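Local coordinates for protein GNA33 (PDB 2G6G) that probably cleaves the beta-1,4 linkage between MurNAc and GlcNAc in peptidoglycan as a lytic transglycosylase, leaving a 1,6-anhydro bond on MurNAc, at residues A[16-21]-A[85-90]. Numbering follows the deposited sequence.
Sequences SVINGP and AFQTPI. Unlike the reference sequence in segment 85-90: Ile90 (reference Val).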
loop_
_atom_site.group_PDB
_atom_site.type_symbol
_atom_site.label_atom_id
_atom_site.label_comp_id
_atom_site.label_asym_id
_atom_site.label_seq_id
_atom_site.Cartn_x
_atom_site.Cartn_y
_atom_site.Cartn_z
ATOM N N SER A 16 -12.240 -21.912 10.082
ATOM C CA SER A 16 -11.710 -23.215 10.503
ATOM C C SER A 16 -10.886 -23.234 11.793
ATOM O O SER A 16 -10.544 -22.183 12.343
ATOM C CB SER A 16 -10.878 -23.818 9.364
ATOM O OG SER A 16 -9.718 -23.038 9.114
ATOM N N VAL A 17 -10.596 -24.452 12.265
ATOM C CA VAL A 17 -9.671 -24.700 13.383
ATOM C C VAL A 17 -8.853 -25.992 13.174
ATOM O O VAL A 17 -9.409 -27.059 12.860
ATOM C CB VAL A 17 -10.381 -24.793 14.783
ATOM C CG1 VAL A 17 -9.409 -24.432 15.900
ATOM C CG2 VAL A 17 -11.632 -23.909 14.872
ATOM N N ILE A 18 -7.535 -25.877 13.360
ATOM C CA ILE A 18 -6.609 -27.020 13.380
ATOM C C ILE A 18 -6.509 -27.590 14.816
ATOM O O ILE A 18 -6.223 -26.857 15.763
ATOM C CB ILE A 18 -5.197 -26.624 12.789
ATOM C CG1 ILE A 18 -5.255 -26.560 11.250
ATOM C CG2 ILE A 18 -4.081 -27.575 13.265
ATOM C CD1 ILE A 18 -4.056 -25.895 10.576
ATOM N N ASN A 19 -6.773 -28.887 14.984
ATOM C CA ASN A 19 -6.619 -29.503 16.313
ATOM C C ASN A 19 -5.154 -29.790 16.681
ATOM O O ASN A 19 -4.280 -29.808 15.805
ATOM C CB ASN A 19 -7.521 -30.734 16.494
ATOM C CG ASN A 19 -7.996 -31.324 15.175
ATOM O OD1 ASN A 19 -7.250 -32.020 14.482
ATOM N ND2 ASN A 19 -9.259 -31.071 14.838
ATOM N N GLY A 20 -4.891 -29.979 17.976
ATOM C CA GLY A 20 -3.535 -30.271 18.457
ATOM C C GLY A 20 -3.094 -29.506 19.702
ATOM O O GLY A 20 -3.791 -28.598 20.156
ATOM N N PRO A 21 -1.942 -29.900 20.283
ATOM C CA PRO A 21 -1.396 -29.223 21.465
ATOM C C PRO A 21 -1.049 -27.742 21.245
ATOM O O PRO A 21 -0.367 -27.400 20.277
ATOM C CB PRO A 21 -0.129 -30.033 21.787
ATOM C CG PRO A 21 0.195 -30.800 20.524
ATOM C CD PRO A 21 -1.118 -31.056 19.867
ATOM N N ALA A 85 -2.341 -19.407 15.871
ATOM C CA ALA A 85 -3.458 -18.666 15.265
ATOM C C ALA A 85 -4.437 -19.630 14.585
ATOM O O ALA A 85 -5.655 -19.459 14.651
ATOM C CB ALA A 85 -2.934 -17.681 14.253
ATOM N N PHE A 86 -3.907 -20.644 13.917
ATOM C CA PHE A 86 -4.773 -21.592 13.217
ATOM C C PHE A 86 -5.345 -22.696 14.107
ATOM O O PHE A 86 -6.197 -23.472 13.669
ATOM C CB PHE A 86 -4.081 -22.130 11.969
ATOM C CG PHE A 86 -4.000 -21.115 10.851
ATOM C CD1 PHE A 86 -2.908 -20.272 10.740
ATOM C CD2 PHE A 86 -5.031 -21.006 9.917
ATOM C CE1 PHE A 86 -2.838 -19.296 9.719
ATOM C CE2 PHE A 86 -4.970 -20.047 8.880
ATOM C CZ PHE A 86 -3.874 -19.199 8.783
ATOM N N GLN A 87 -4.914 -22.746 15.361
ATOM C CA GLN A 87 -5.501 -23.685 16.334
ATOM C C GLN A 87 -6.492 -22.990 17.288
ATOM O O GLN A 87 -6.980 -23.603 18.239
ATOM C CB GLN A 87 -4.396 -24.406 17.125
ATOM C CG GLN A 87 -3.317 -25.068 16.247
ATOM C CD GLN A 87 -2.290 -25.860 17.049
ATOM O OE1 GLN A 87 -1.966 -26.995 16.701
ATOM N NE2 GLN A 87 -1.788 -25.276 18.132
ATOM N N THR A 88 -6.775 -21.710 17.030
ATOM C CA THR A 88 -7.663 -20.893 17.870
ATOM C C THR A 88 -8.999 -20.713 17.150
ATOM O O THR A 88 -9.003 -20.279 16.006
ATOM C CB THR A 88 -7.048 -19.499 18.106
ATOM O OG1 THR A 88 -5.710 -19.653 18.597
ATOM C CG2 THR A 88 -7.883 -18.663 19.101
ATOM N N PRO A 89 -10.133 -21.048 17.811
ATOM C CA PRO A 89 -11.470 -20.830 17.234
ATOM C C PRO A 89 -11.765 -19.365 16.892
ATOM O O PRO A 89 -11.268 -18.444 17.581
ATOM C CB PRO A 89 -12.411 -21.322 18.346
ATOM C CG PRO A 89 -11.585 -22.304 19.137
ATOM C CD PRO A 89 -10.213 -21.696 19.139
ATOM N N ILE A 90 -12.536 -19.150 15.819
ATOM C CA ILE A 90 -12.884 -17.797 15.375
ATOM C C ILE A 90 -14.051 -17.299 16.248
ATOM O O ILE A 90 -15.217 -17.190 15.824
ATOM C CB ILE A 90 -13.163 -17.697 13.824
ATOM C CG1 ILE A 90 -11.938 -18.122 12.992
ATOM C CG2 ILE A 90 -13.539 -16.255 13.432
ATOM C CD1 ILE A 90 -10.645 -17.206 13.222
HETATM O O HOH W 1 -7.015 -23.920 10.813
#
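Ile18 N donates a nearly straight hydrogen bond (2.8 Å, 169° at the hydrogen) to Phe86 O, lying in the plane of that carbonyl, where the type I beta turn Ala85-Thr88 meets the extended strip 16-21. Water 1 also donates to Phe86 O at 3.0 Å and bridges weakly to Ser16 OG, whose stronger partner is Asp14. Gln87 CA makes a C-H...O contact of 3.3 Å with Ile18 O, and its CB and CG run past the same oxygen. Extended beyond CG (chi2 -176°), the Gln87 chain reaches along 18-21 until NE2 gives a weak hydrogen bond of 3.3 Å to Pro21 O; Gln84 OE1 is a second, weak acceptor. The two branches of Ile18 meet the two central residues of the turn: CD1 touches Phe86 CB at 4.0 Å, while CG2 rests on Gln87 CG. Val17 spans the end of the turn and the chain after it, CG1 3.5 Å from Gln87 O and CG2 3.9 Å from Pro89 CA. Arg66 of helix 58-72 ties the two segments together from outside, binding Ser16 O and, weakly, Thr88 O. The arrangement is a surface contact in which the irregular N-terminal arm, ahead of strand 34-37, docks on the beta turn that opens the loop between helices 79-85 and 92-102.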